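Local atomic coordinates of protein RMD9, mitochondrial (Saccharomyces cerevisiae S288C, PDB entry 7A9X), a protein that binds a dodecameric RNA motif in the 3'-UTRs of mitochondrial mRNAs and takes part in the processing or stability of these transcripts. Residues L251-I256 and L283-L288; E231-I236 and Y261-S266; K306-E311 and V348-N353. One frame throughout, in Å; residues are numbered along the deposited sequence.

Following the chain from the N terminus, E231-I236 comes first and pairs with Y261-S266, so contact 2 closes a loop of 24 residues between the second helices of the repeats assigned as PPR2 and PPR3. Residues 251-256, within that loop, pair with 283-288, beyond it; contacts 1 and 2 therefore cross along the chain, and contact 1 joins the first helices of PPR3 and PPR4. The two touch where Ala264 packs on Phe255 and Ile256. Contact 3 follows in series, joining the second helices of PPR4 and PPR5 around 36 intervening residues. His287 and Leu288 of contact 1 rest on Lys306 and Ile307 of contact 3, so helix 281-292 joins these two contacts.

Contact 1: residues L251-I256 and L283-L288; sequences LIKVFI and LIETHL. With nucleotides of chain B.
Ile252 and Thr286 meet methyl to methyl in the tight part of this contact, with Ile252 CD1 3.9 Å from Thr286 CG2. The segments belong to the first helices of the repeats assigned as PPR3 and PPR4, and they run almost exactly parallel, 1° apart, with 9.8 Å between their axes. Thr286 divides its two branches: with chi1 at 50°, CG2 turns to Ile252 while OG1 hydrogen-bonds back to Tyr282 O in its own helix, so only a methyl enters the apolar layer. Ile256 CD1 comes less closely, 4.3 Å from Thr286 O, and Phe268 and Phe290 help to bury this side.

The opposite character appears at Lys253 and Glu285, both partly exposed. The lysine chain is fully extended, and its CE passes 4.1 Å from Glu285 CB before NZ reaches Glu285 OE1 at 3.3 Å. The pair is a salt bridge, though as a hydrogen bond it is weak.

Beyond it lies the RNA. Glu285 OE2 stands 3.3 Å from OP1 of U5 of chain B, while Ile284 CD1 packs 3.7 Å from the O2' of the same nucleotide. First helices of a pentatricopeptide repeat array line the RNA-binding surface, and the Glu285 side of this contact does so here. A further phosphate of the RNA also packs on Glu285. With Glu285 OE2 and U5 OP1 so close, the charge of Lys253 may partly offset that of the glutamate, or the carboxylate's proton affinity may be raised beside the phosphates.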
loop_
_atom_site.group_PDB
_atom_site.type_symbol
_atom_site.label_atom_id
_atom_site.label_comp_id
_atom_site.label_asym_id
_atom_site.label_seq_id
_atom_site.Cartn_x
_atom_site.Cartn_y
_atom_site.Cartn_z
ATOM N N LEU A 251 -22.713 -9.784 4.429
ATOM C CA LEU A 251 -23.266 -11.078 4.044
ATOM C C LEU A 251 -22.961 -11.398 2.584
ATOM O O LEU A 251 -22.684 -12.554 2.240
ATOM C CB LEU A 251 -24.771 -11.099 4.299
ATOM C CG LEU A 251 -25.442 -12.471 4.386
ATOM C CD1 LEU A 251 -24.716 -13.358 5.384
ATOM C CD2 LEU A 251 -26.903 -12.318 4.773
ATOM N N ILE A 252 -22.997 -10.389 1.712
ATOM C CA ILE A 252 -22.615 -10.598 0.319
ATOM C C ILE A 252 -21.152 -11.014 0.220
ATOM O O ILE A 252 -20.807 -11.941 -0.521
ATOM C CB ILE A 252 -22.901 -9.332 -0.511
ATOM C CG1 ILE A 252 -24.406 -9.099 -0.621
ATOM C CG2 ILE A 252 -22.276 -9.440 -1.898
ATOM C CD1 ILE A 252 -24.772 -7.704 -1.068
ATOM N N LYS A 253 -20.274 -10.345 0.973
ATOM C CA LYS A 253 -18.851 -10.664 0.912
ATOM C C LYS A 253 -18.580 -12.093 1.364
ATOM O O LYS A 253 -17.757 -12.795 0.766
ATOM C CB LYS A 253 -18.053 -9.672 1.760
ATOM C CG LYS A 253 -18.044 -8.252 1.216
ATOM C CD LYS A 253 -17.149 -7.343 2.046
ATOM C CE LYS A 253 -17.085 -5.945 1.454
ATOM N NZ LYS A 253 -16.109 -5.072 2.165
ATOM N N VAL A 254 -19.261 -12.539 2.425
ATOM C CA VAL A 254 -19.100 -13.913 2.892
ATOM C C VAL A 254 -19.475 -14.893 1.788
ATOM O O VAL A 254 -18.731 -15.834 1.486
ATOM C CB VAL A 254 -19.937 -14.148 4.164
ATOM C CG1 VAL A 254 -19.969 -15.629 4.516
ATOM C CG2 VAL A 254 -19.387 -13.337 5.324
ATOM N N PHE A 255 -20.632 -14.675 1.160
ATOM C CA PHE A 255 -21.112 -15.582 0.125
ATOM C C PHE A 255 -20.256 -15.534 -1.134
ATOM O O PHE A 255 -20.209 -16.522 -1.875
ATOM C CB PHE A 255 -22.571 -15.263 -0.200
ATOM C CG PHE A 255 -23.535 -15.722 0.857
ATOM C CD1 PHE A 255 -23.383 -16.964 1.449
ATOM C CD2 PHE A 255 -24.582 -14.913 1.266
ATOM C CE1 PHE A 255 -24.259 -17.399 2.422
ATOM C CE2 PHE A 255 -25.465 -15.341 2.242
ATOM C CZ PHE A 255 -25.302 -16.587 2.821
ATOM N N ILE A 256 -19.584 -14.411 -1.394
ATOM C CA ILE A 256 -18.638 -14.350 -2.504
ATOM C C ILE A 256 -17.433 -15.237 -2.216
ATOM O O ILE A 256 -17.007 -16.030 -3.065
ATOM C CB ILE A 256 -18.216 -12.893 -2.768
ATOM C CG1 ILE A 256 -19.372 -12.104 -3.386
ATOM C CG2 ILE A 256 -16.991 -12.843 -3.667
ATOM C CD1 ILE A 256 -19.046 -10.645 -3.640
ATOM N N LEU A 283 -22.713 -0.151 -2.097
ATOM C CA LEU A 283 -22.711 -0.775 -3.414
ATOM C C LEU A 283 -21.320 -0.794 -4.028
ATOM O O LEU A 283 -21.028 -1.657 -4.862
ATOM C CB LEU A 283 -23.686 -0.048 -4.340
ATOM C CG LEU A 283 -25.161 -0.166 -3.965
ATOM C CD1 LEU A 283 -26.003 0.782 -4.797
ATOM C CD2 LEU A 283 -25.628 -1.601 -4.150
ATOM N N ILE A 284 -20.454 0.142 -3.636
ATOM C CA ILE A 284 -19.092 0.155 -4.162
ATOM C C ILE A 284 -18.290 -1.004 -3.587
ATOM O O ILE A 284 -17.613 -1.734 -4.320
ATOM C CB ILE A 284 -18.408 1.500 -3.868
ATOM C CG1 ILE A 284 -19.235 2.667 -4.398
ATOM C CG2 ILE A 284 -17.020 1.535 -4.487
ATOM C CD1 ILE A 284 -18.585 4.000 -4.127
ATOM N N GLU A 285 -18.346 -1.182 -2.263
ATOM C CA GLU A 285 -17.598 -2.260 -1.621
ATOM C C GLU A 285 -18.017 -3.620 -2.164
ATOM O O GLU A 285 -17.168 -4.451 -2.504
ATOM C CB GLU A 285 -17.794 -2.219 -0.105
ATOM C CG GLU A 285 -17.116 -1.065 0.601
ATOM C CD GLU A 285 -16.911 -1.342 2.076
ATOM O OE1 GLU A 285 -15.824 -1.838 2.441
ATOM O OE2 GLU A 285 -17.843 -1.080 2.866
ATOM N N THR A 286 -19.327 -3.865 -2.255
ATOM C CA THR A 286 -19.793 -5.162 -2.735
ATOM C C THR A 286 -19.427 -5.371 -4.198
ATOM O O THR A 286 -18.911 -6.434 -4.564
ATOM C CB THR A 286 -21.303 -5.296 -2.528
ATOM O OG1 THR A 286 -21.963 -4.140 -3.054
ATOM C CG2 THR A 286 -21.618 -5.430 -1.051
ATOM N N HIS A 287 -19.672 -4.367 -5.045
ATOM C CA HIS A 287 -19.312 -4.475 -6.456
ATOM C C HIS A 287 -17.835 -4.813 -6.617
ATOM O O HIS A 287 -17.476 -5.753 -7.335
ATOM C CB HIS A 287 -19.656 -3.176 -7.186
ATOM C CG HIS A 287 -19.546 -3.264 -8.677
ATOM N ND1 HIS A 287 -20.568 -2.880 -9.519
ATOM C CD2 HIS A 287 -18.534 -3.674 -9.478
ATOM C CE1 HIS A 287 -20.194 -3.060 -10.773
ATOM N NE2 HIS A 287 -18.964 -3.541 -10.776
ATOM N N LEU A 288 -16.961 -4.061 -5.940
ATOM C CA LEU A 288 -15.533 -4.354 -6.008
ATOM C C LEU A 288 -15.214 -5.732 -5.443
ATOM O O LEU A 288 -14.268 -6.384 -5.899
ATOM C CB LEU A 288 -14.734 -3.281 -5.266
ATOM C CG LEU A 288 -14.751 -1.877 -5.873
ATOM C CD1 LEU A 288 -13.970 -0.910 -4.998
ATOM C CD2 LEU A 288 -14.193 -1.895 -7.288
ATOM P P U B 5 -18.076 2.890 4.663
ATOM O OP1 U B 5 -17.736 1.468 4.918
ATOM O OP2 U B 5 -17.593 3.941 5.592
ATOM O "O5'" U B 5 -17.547 3.234 3.204
ATOM C "C5'" U B 5 -17.926 2.443 2.089
ATOM C "C4'" U B 5 -17.401 3.031 0.807
ATOM O "O4'" U B 5 -18.038 4.314 0.562
ATOM C "C3'" U B 5 -15.917 3.356 0.803
ATOM O "O3'" U B 5 -15.095 2.229 0.569
ATOM C "C2'" U B 5 -15.815 4.431 -0.268
ATOM O "O2'" U B 5 -15.855 3.860 -1.564
ATOM C "C1'" U B 5 -17.116 5.202 -0.036
ATOM N N1 U B 5 -16.902 6.354 0.869
ATOM C C2 U B 5 -16.390 7.497 0.288
ATOM O O2 U B 5 -16.142 7.574 -0.904
ATOM N N3 U B 5 -16.188 8.545 1.151
ATOM C C4 U B 5 -16.435 8.559 2.508
ATOM O O4 U B 5 -16.199 9.583 3.150
ATOM C C5 U B 5 -16.959 7.336 3.038
ATOM C C6 U B 5 -17.166 6.298 2.220
#

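Contact 2: residues E231-I236 and Y261-S266; sequences ELYNQI and YEKALS
Tyr233 lays one face of its ring against the aliphatic chain of Lys263, the two side chains crossing at about a right angle with the lysine methylenes lying over the face. The pair joins the second helices of two successive helical hairpins of the pentatricopeptide repeat solenoid, helix 227-237 in the repeat assigned as PPR2 and helix 261-270 in that assigned as PPR3, near the surface and roughly 12 Å from the bound RNA at the nearest atoms.

The tyrosine side chain leaves its helix with CG anti to the backbone N (chi1 176°), which sends the ring straight across the gap. Lys263 then covers it methylene by methylene. Its CB lies 3.5 Å from Tyr233 CE1, beside the hydroxyl-bearing end of the ring. The next carbon makes the CH-pi contact: Lys263 CG stands 3.8 Å from the centroid of the Tyr233 ring and only 19° from the ring normal, displaced toward the rim near CZ. Farther along, over the same face, CD lies toward the CD2 edge, 3.9 Å from Tyr233 CD2, with CE close behind.

The ammonium end contributes little to the tyrosine. A bend at chi4 (56°) turns it off the extended course, and NZ forms its salt bridge with Asp260, just ahead of the segment in the same helical hairpin. The cation-pi distance from Lys263 NZ to the Tyr233 ring centroid, 5.5 Å, is long and can offer at most a weak attraction. What the lysine gives the interface is therefore mainly its hydrocarbon length, while its charge is settled within its own repeat. Beyond the ring, Ser266 adds a looser polar neighbour, and Tyr233 OH stops 3.7 Å from Ser266 OG.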
loop_
_atom_site.group_PDB
_atom_site.type_symbol
_atom_site.label_atom_id
_atom_site.label_comp_id
_atom_site.label_asym_id
_atom_site.label_seq_id
_atom_site.Cartn_x
_atom_site.Cartn_y
_atom_site.Cartn_z
ATOM N N GLU A 231 -28.623 -18.742 8.009
ATOM C CA GLU A 231 -29.792 -18.388 8.807
ATOM C C GLU A 231 -30.148 -16.918 8.628
ATOM O O GLU A 231 -31.325 -16.568 8.479
ATOM C CB GLU A 231 -29.542 -18.708 10.281
ATOM C CG GLU A 231 -30.703 -18.353 11.197
ATOM C CD GLU A 231 -30.353 -18.500 12.666
ATOM O OE1 GLU A 231 -29.477 -19.330 12.992
ATOM O OE2 GLU A 231 -30.947 -17.780 13.495
ATOM N N LEU A 232 -29.139 -16.041 8.633
ATOM C CA LEU A 232 -29.383 -14.630 8.354
ATOM C C LEU A 232 -29.891 -14.416 6.934
ATOM O O LEU A 232 -30.713 -13.523 6.700
ATOM C CB LEU A 232 -28.111 -13.815 8.589
ATOM C CG LEU A 232 -27.676 -13.650 10.046
ATOM C CD1 LEU A 232 -26.320 -12.968 10.129
ATOM C CD2 LEU A 232 -28.718 -12.865 10.827
ATOM N N TYR A 233 -29.422 -15.222 5.977
ATOM C CA TYR A 233 -29.917 -15.098 4.609
ATOM C C TYR A 233 -31.410 -15.395 4.536
ATOM O O TYR A 233 -32.153 -14.702 3.830
ATOM C CB TYR A 233 -29.132 -16.023 3.677
ATOM C CG TYR A 233 -29.637 -16.032 2.249
ATOM C CD1 TYR A 233 -29.219 -15.073 1.334
ATOM C CD2 TYR A 233 -30.530 -17.005 1.814
ATOM C CE1 TYR A 233 -29.680 -15.080 0.026
ATOM C CE2 TYR A 233 -30.997 -17.018 0.513
ATOM C CZ TYR A 233 -30.570 -16.057 -0.378
ATOM O OH TYR A 233 -31.036 -16.073 -1.673
ATOM N N ASN A 234 -31.872 -16.417 5.268
ATOM C CA ASN A 234 -33.291 -16.759 5.236
ATOM C C ASN A 234 -34.149 -15.656 5.844
ATOM O O ASN A 234 -35.271 -15.417 5.381
ATOM C CB ASN A 234 -33.536 -18.080 5.971
ATOM C CG ASN A 234 -32.736 -19.230 5.398
ATOM O OD1 ASN A 234 -32.286 -19.180 4.254
ATOM N ND2 ASN A 234 -32.553 -20.278 6.196
ATOM N N GLN A 235 -33.645 -14.975 6.875
ATOM C CA GLN A 235 -34.425 -13.916 7.506
ATOM C C GLN A 235 -34.461 -12.665 6.639
ATOM O O GLN A 235 -35.492 -11.987 6.561
ATOM C CB GLN A 235 -33.848 -13.591 8.883
ATOM C CG GLN A 235 -33.693 -14.790 9.796
ATOM C CD GLN A 235 -32.950 -14.455 11.076
ATOM O OE1 GLN A 235 -32.685 -13.289 11.367
ATOM N NE2 GLN A 235 -32.604 -15.482 11.844
ATOM N N ILE A 236 -33.353 -12.351 5.970
ATOM C CA ILE A 236 -33.223 -11.067 5.289
ATOM C C ILE A 236 -33.949 -11.076 3.949
ATOM O O ILE A 236 -34.567 -10.077 3.563
ATOM C CB ILE A 236 -31.732 -10.712 5.137
ATOM C CG1 ILE A 236 -31.120 -10.402 6.506
ATOM C CG2 ILE A 236 -31.537 -9.547 4.179
ATOM C CD1 ILE A 236 -31.958 -9.467 7.353
ATOM N N TYR A 261 -22.660 -17.795 -5.102
ATOM C CA TYR A 261 -22.856 -16.545 -5.825
ATOM C C TYR A 261 -24.328 -16.186 -5.979
ATOM O O TYR A 261 -24.670 -14.998 -6.010
ATOM C CB TYR A 261 -22.175 -16.627 -7.192
ATOM C CG TYR A 261 -20.681 -16.854 -7.100
ATOM C CD1 TYR A 261 -19.847 -15.889 -6.550
ATOM C CD2 TYR A 261 -20.105 -18.030 -7.562
ATOM C CE1 TYR A 261 -18.480 -16.086 -6.463
ATOM C CE2 TYR A 261 -18.737 -18.239 -7.477
ATOM C CZ TYR A 261 -17.931 -17.261 -6.927
ATOM O OH TYR A 261 -16.572 -17.453 -6.838
ATOM N N GLU A 262 -25.212 -17.184 -6.077
ATOM C CA GLU A 262 -26.634 -16.886 -6.226
ATOM C C GLU A 262 -27.176 -16.162 -5.001
ATOM O O GLU A 262 -27.984 -15.236 -5.128
ATOM C CB GLU A 262 -27.424 -18.167 -6.490
ATOM C CG GLU A 262 -27.262 -18.714 -7.898
ATOM C CD GLU A 262 -28.337 -19.720 -8.265
ATOM O OE1 GLU A 262 -29.226 -19.976 -7.427
ATOM O OE2 GLU A 262 -28.293 -20.253 -9.394
ATOM N N LYS A 263 -26.742 -16.565 -3.805
ATOM C CA LYS A 263 -27.137 -15.838 -2.605
ATOM C C LYS A 263 -26.449 -14.481 -2.525
ATOM O O LYS A 263 -27.030 -13.523 -2.000
ATOM C CB LYS A 263 -26.829 -16.667 -1.360
ATOM C CG LYS A 263 -27.654 -17.940 -1.240
ATOM C CD LYS A 263 -27.413 -18.630 0.093
ATOM C CE LYS A 263 -28.251 -19.891 0.219
ATOM N NZ LYS A 263 -28.009 -20.832 -0.909
ATOM N N ALA A 264 -25.222 -14.378 -3.040
ATOM C CA ALA A 264 -24.530 -13.094 -3.047
ATOM C C ALA A 264 -25.185 -12.117 -4.016
ATOM O O ALA A 264 -25.344 -10.933 -3.699
ATOM C CB ALA A 264 -23.056 -13.294 -3.401
ATOM N N LEU A 265 -25.577 -12.595 -5.199
ATOM C CA LEU A 265 -26.220 -11.721 -6.175
ATOM C C LEU A 265 -27.650 -11.382 -5.776
ATOM O O LEU A 265 -28.138 -10.292 -6.096
ATOM C CB LEU A 265 -26.200 -12.373 -7.556
ATOM C CG LEU A 265 -24.823 -12.586 -8.178
ATOM C CD1 LEU A 265 -24.924 -13.536 -9.353
ATOM C CD2 LEU A 265 -24.218 -11.262 -8.618
ATOM N N SER A 266 -28.336 -12.296 -5.089
ATOM C CA SER A 266 -29.702 -12.022 -4.653
ATOM C C SER A 266 -29.731 -10.917 -3.605
ATOM O O SER A 266 -30.542 -9.986 -3.692
ATOM C CB SER A 266 -30.345 -13.298 -4.111
ATOM O OG SER A 266 -31.666 -13.058 -3.663
#

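Contact 3: residues K306-E311 and V348-N353; sequences KIINDE and VKFYGN
Phe350 reaches from the end of helix 337-351 to the last turn of helix 297-308, where Ile307 and Ile308 receive it. The apolar contacts come first. With CG anti to the backbone N (chi1 -175°), the benzyl group projects across the gap, and the two isoleucines take different parts of it. Ile308 CD1 sits at the root, 3.8 Å from Phe350 CB and nearly as close to CD1 of the ring, approaching obliquely. Ile307 works at the far end, its CG2 branch 3.9 Å from Phe350 CZ, the two side chains crossing at about a right angle. Behind it, Ile307 is buried against His287, Leu288 and Ile291 of the preceding helix, while Leu318 also packs on Phe350.

A polar atom enters once. The carbonyl oxygen of Ile307 lies 3.5 Å from Phe350 CE1, a van der Waals approach in the turn where the helix is ending.

In 306-311 hydrogen bonds close the helix end. Asp310 takes a positive phi (58°) in a Schellman motif, with Glu311 N bonding back to Lys306 O at 2.9 Å and Asp310 N, weakly, to Ile307 O. Asn309 ND2 also donates to Glu311 OE2 at 3.2 Å in a nearly straight bond (163°); the oxygen lies in the plane of the asparagine amide and is met on its anti side, tilted out of the carboxylate plane.

The second helix of the repeat assigned as PPR4 thus ends beside that of PPR5, which Gly352, also with positive phi, terminates; one aromatic side chain packing between successive second helices fits the hairpin stacking of an alpha-solenoid.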
loop_
_atom_site.group_PDB
_atom_site.type_symbol
_atom_site.label_atom_id
_atom_site.label_comp_id
_atom_site.label_asym_id
_atom_site.label_seq_id
_atom_site.Cartn_x
_atom_site.Cartn_y
_atom_site.Cartn_z
ATOM N N LYS A 306 -18.661 -3.833 -16.066
ATOM C CA LYS A 306 -19.689 -2.888 -15.649
ATOM C C LYS A 306 -19.096 -1.558 -15.203
ATOM O O LYS A 306 -19.762 -0.524 -15.320
ATOM C CB LYS A 306 -20.540 -3.500 -14.534
ATOM C CG LYS A 306 -21.395 -4.667 -15.002
ATOM C CD LYS A 306 -22.273 -5.222 -13.893
ATOM C CE LYS A 306 -23.218 -6.285 -14.437
ATOM N NZ LYS A 306 -24.145 -6.803 -13.395
ATOM N N ILE A 307 -17.859 -1.559 -14.706
ATOM C CA ILE A 307 -17.178 -0.304 -14.411
ATOM C C ILE A 307 -16.595 0.299 -15.682
ATOM O O ILE A 307 -16.703 1.509 -15.913
ATOM C CB ILE A 307 -16.094 -0.525 -13.341
ATOM C CG1 ILE A 307 -16.712 -1.101 -12.066
ATOM C CG2 ILE A 307 -15.366 0.777 -13.041
ATOM C CD1 ILE A 307 -15.720 -1.281 -10.940
ATOM N N ILE A 308 -15.976 -0.532 -16.524
ATOM C CA ILE A 308 -15.349 -0.039 -17.748
ATOM C C ILE A 308 -16.390 0.572 -18.677
ATOM O O ILE A 308 -16.175 1.644 -19.256
ATOM C CB ILE A 308 -14.568 -1.172 -18.441
ATOM C CG1 ILE A 308 -13.481 -1.727 -17.514
ATOM C CG2 ILE A 308 -13.972 -0.689 -19.757
ATOM C CD1 ILE A 308 -12.394 -0.731 -17.154
ATOM N N ASN A 309 -17.533 -0.092 -18.831
ATOM C CA ASN A 309 -18.592 0.381 -19.713
ATOM C C ASN A 309 -19.530 1.380 -19.046
ATOM O O ASN A 309 -20.486 1.827 -19.687
ATOM C CB ASN A 309 -19.404 -0.802 -20.249
ATOM C CG ASN A 309 -18.558 -1.776 -21.045
ATOM O OD1 ASN A 309 -17.546 -1.396 -21.635
ATOM N ND2 ASN A 309 -18.969 -3.039 -21.067
ATOM N N ASP A 310 -19.285 1.731 -17.781
ATOM C CA ASP A 310 -20.080 2.731 -17.065
ATOM C C ASP A 310 -21.559 2.337 -17.034
ATOM O O ASP A 310 -22.452 3.149 -17.290
ATOM C CB ASP A 310 -19.887 4.120 -17.681
ATOM C CG ASP A 310 -20.093 5.238 -16.681
ATOM O OD1 ASP A 310 -20.217 4.944 -15.475
ATOM O OD2 ASP A 310 -20.135 6.414 -17.104
ATOM N N GLU A 311 -21.811 1.068 -16.711
ATOM C CA GLU A 311 -23.155 0.504 -16.738
ATOM C C GLU A 311 -23.922 0.688 -15.436
ATOM O O GLU A 311 -25.140 0.477 -15.421
ATOM C CB GLU A 311 -23.094 -0.995 -17.059
ATOM C CG GLU A 311 -22.484 -1.333 -18.405
ATOM C CD GLU A 311 -22.450 -2.826 -18.655
ATOM O OE1 GLU A 311 -23.117 -3.568 -17.903
ATOM O OE2 GLU A 311 -21.754 -3.260 -19.598
ATOM N N VAL A 348 -5.665 0.437 -17.879
ATOM C CA VAL A 348 -4.826 1.579 -18.231
ATOM C C VAL A 348 -5.632 2.623 -18.994
ATOM O O VAL A 348 -5.501 3.829 -18.748
ATOM C CB VAL A 348 -3.597 1.111 -19.030
ATOM C CG1 VAL A 348 -2.872 2.299 -19.643
ATOM C CG2 VAL A 348 -2.655 0.325 -18.133
ATOM N N LYS A 349 -6.479 2.184 -19.929
ATOM C CA LYS A 349 -7.311 3.133 -20.660
ATOM C C LYS A 349 -8.344 3.790 -19.754
ATOM O O LYS A 349 -8.654 4.973 -19.928
ATOM C CB LYS A 349 -8.000 2.442 -21.837
ATOM C CG LYS A 349 -7.098 2.232 -23.039
ATOM C CD LYS A 349 -7.865 1.664 -24.223
ATOM C CE LYS A 349 -6.981 1.587 -25.459
ATOM N NZ LYS A 349 -7.706 1.028 -26.632
ATOM N N PHE A 350 -8.884 3.044 -18.786
ATOM C CA PHE A 350 -9.837 3.629 -17.849
ATOM C C PHE A 350 -9.179 4.706 -16.997
ATOM O O PHE A 350 -9.745 5.789 -16.809
ATOM C CB PHE A 350 -10.440 2.539 -16.962
ATOM C CG PHE A 350 -11.526 3.032 -16.045
ATOM C CD1 PHE A 350 -12.849 3.033 -16.459
ATOM C CD2 PHE A 350 -11.225 3.489 -14.769
ATOM C CE1 PHE A 350 -13.855 3.482 -15.618
ATOM C CE2 PHE A 350 -12.223 3.943 -13.923
ATOM C CZ PHE A 350 -13.540 3.939 -14.347
ATOM N N TYR A 351 -7.986 4.427 -16.471
ATOM C CA TYR A 351 -7.310 5.394 -15.615
ATOM C C TYR A 351 -6.887 6.626 -16.408
ATOM O O TYR A 351 -7.247 7.757 -16.058
ATOM C CB TYR A 351 -6.103 4.743 -14.939
ATOM C CG TYR A 351 -6.459 3.703 -13.897
ATOM C CD1 TYR A 351 -7.540 3.883 -13.044
ATOM C CD2 TYR A 351 -5.710 2.542 -13.769
ATOM C CE1 TYR A 351 -7.863 2.935 -12.091
ATOM C CE2 TYR A 351 -6.025 1.587 -12.822
ATOM C CZ TYR A 351 -7.101 1.789 -11.986
ATOM O OH TYR A 351 -7.414 0.839 -11.042
ATOM N N GLY A 352 -6.125 6.426 -17.481
ATOM C CA GLY A 352 -5.652 7.554 -18.267
ATOM C C GLY A 352 -4.811 8.490 -17.423
ATOM O O GLY A 352 -3.852 8.075 -16.762
ATOM N N ASN A 353 -5.178 9.772 -17.433
ATOM C CA ASN A 353 -4.523 10.790 -16.622
ATOM C C ASN A 353 -5.370 11.207 -15.427
ATOM O O ASN A 353 -5.023 12.174 -14.741
ATOM C CB ASN A 353 -4.190 12.016 -17.477
ATOM C CG ASN A 353 -3.401 11.666 -18.722
ATOM O OD1 ASN A 353 -2.172 11.592 -18.690
ATOM N ND2 ASN A 353 -4.102 11.456 -19.830
#